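Local coordinates for EAL/GGDEF domain protein (PDB 3ICL) that belongs to the GGDEF family of alpha/beta domains, found in many bacterial signalling proteins, at residues A[19-22]-A[23-27]. The protein carries 1 engineered substitution. Sequence-based numbering, arbitrary orientation.
Sequences QALA and AHERD
H24 and A20 are joined through their backbones at the C-terminal end of helix 10-23, where this GGDEF domain passes into the loop that leads to strand 32-38. The turn is a compact example of how a helix is brought to a stop. Two successive backbone hydrogen bonds of the i to i+4 kind carry it: A23 N donates to Q19 O over 3.0 Å, and H24 N donates to A20 O over 2.7 Å. The first is bent, with 143° at the hydrogen; the second is straighter, at 163°. H24 is the first residue to abandon helical backbone angles, where the chain leaves the helix, while its N-H still completes the last of these bonds.

The A23 methyl sits between a ring and a carbonyl. Its CB lies 4.0 Å above one face of the H24 imidazole, over its centre, and is also 3.5 Å from Q19 O. The H24 side chain touches N29 and N87, and A20 also packs on N87, so that the helix end is set against neighbouring loops.

E25 then folds back to the turn it has just left. Its chain is bent at chi2 (-54°), which brings the carboxylate to the carbonyl oxygen of L21, and OE1 makes a weak hydrogen bond to S128 OG. L21, whose side chain also touches S128, meets the same carboxylate with its branch: CD2 stands 3.5 Å from E25 OE2. That same E25 OE2 lies 2.5 Å from L21 O, so close for two oxygens that the acid group probably holds a proton.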
loop_
_atom_site.group_PDB
_atom_site.type_symbol
_atom_site.label_atom_id
_atom_site.label_comp_id
_atom_site.label_asym_id
_atom_site.label_seq_id
_atom_site.Cartn_x
_atom_site.Cartn_y
_atom_site.Cartn_z
ATOM N N GLN A 19 -2.137 -2.146 17.506
ATOM C CA GLN A 19 -1.168 -2.899 18.290
ATOM C C GLN A 19 0.271 -2.508 17.955
ATOM O O GLN A 19 1.117 -2.404 18.843
ATOM C CB GLN A 19 -1.358 -4.402 18.078
ATOM C CG GLN A 19 -0.731 -5.236 19.189
ATOM C CD GLN A 19 -1.353 -4.944 20.547
ATOM O OE1 GLN A 19 -2.549 -5.152 20.747
ATOM N NE2 GLN A 19 -0.547 -4.452 21.484
ATOM N N ALA A 20 0.550 -2.288 16.676
ATOM C CA ALA A 20 1.896 -1.902 16.266
ATOM C C ALA A 20 2.257 -0.524 16.826
ATOM O O ALA A 20 3.383 -0.299 17.249
ATOM C CB ALA A 20 1.999 -1.903 14.745
ATOM N N LEU A 21 1.300 0.400 16.828
ATOM C CA LEU A 21 1.558 1.738 17.343
ATOM C C LEU A 21 1.837 1.700 18.846
ATOM O O LEU A 21 2.560 2.539 19.374
ATOM C CB LEU A 21 0.370 2.659 17.042
ATOM C CG LEU A 21 0.250 3.094 15.579
ATOM C CD1 LEU A 21 -1.095 3.770 15.335
ATOM C CD2 LEU A 21 1.407 4.041 15.235
ATOM N N ALA A 22 1.262 0.716 19.529
ATOM C CA ALA A 22 1.467 0.575 20.967
ATOM C C ALA A 22 2.820 -0.082 21.237
ATOM O O ALA A 22 3.485 0.228 22.220
ATOM C CB ALA A 22 0.344 -0.263 21.576
ATOM N N ALA A 23 3.223 -0.983 20.346
ATOM C CA ALA A 23 4.482 -1.707 20.486
ATOM C C ALA A 23 5.708 -0.948 19.983
ATOM O O ALA A 23 6.779 -1.008 20.596
ATOM C CB ALA A 23 4.380 -3.042 19.767
ATOM N N HIS A 24 5.560 -0.229 18.876
ATOM C CA HIS A 24 6.698 0.488 18.311
ATOM C C HIS A 24 6.536 1.992 18.203
ATOM O O HIS A 24 5.779 2.485 17.364
ATOM C CB HIS A 24 7.020 -0.078 16.931
ATOM C CG HIS A 24 7.130 -1.569 16.908
ATOM N ND1 HIS A 24 8.041 -2.257 17.679
ATOM C CD2 HIS A 24 6.431 -2.504 16.224
ATOM C CE1 HIS A 24 7.899 -3.554 17.471
ATOM N NE2 HIS A 24 6.928 -3.730 16.592
ATOM N N GLU A 25 7.254 2.716 19.056
ATOM C CA GLU A 25 7.228 4.174 19.046
ATOM C C GLU A 25 8.645 4.740 19.146
ATOM O O GLU A 25 8.839 5.911 19.480
ATOM C CB GLU A 25 6.362 4.720 20.186
ATOM C CG GLU A 25 4.853 4.541 19.990
ATOM C CD GLU A 25 4.342 5.097 18.662
ATOM O OE1 GLU A 25 4.807 6.172 18.229
ATOM O OE2 GLU A 25 3.456 4.462 18.055
ATOM N N ARG A 26 9.632 3.892 18.868
ATOM C CA ARG A 26 11.039 4.295 18.880
ATOM C C ARG A 26 11.372 4.793 17.478
ATOM O O ARG A 26 10.893 4.239 16.488
ATOM C CB ARG A 26 11.943 3.105 19.193
ATOM C CG ARG A 26 12.102 2.753 20.659
ATOM C CD ARG A 26 12.838 1.427 20.758
ATOM N NE ARG A 26 13.816 1.300 19.679
ATOM C CZ ARG A 26 14.430 0.170 19.341
ATOM N NH1 ARG A 26 14.178 -0.951 20.001
ATOM N NH2 ARG A 26 15.288 0.160 18.330
ATOM N N ASP A 27 12.204 5.825 17.392
ATOM C CA ASP A 27 12.582 6.382 16.102
ATOM C C ASP A 27 13.387 5.386 15.268
ATOM O O ASP A 27 13.455 5.504 14.045
ATOM C CB ASP A 27 13.396 7.660 16.300
ATOM C CG ASP A 27 13.605 8.415 15.010
ATOM O OD1 ASP A 27 12.604 8.900 14.440
ATOM O OD2 ASP A 27 14.767 8.522 14.560
#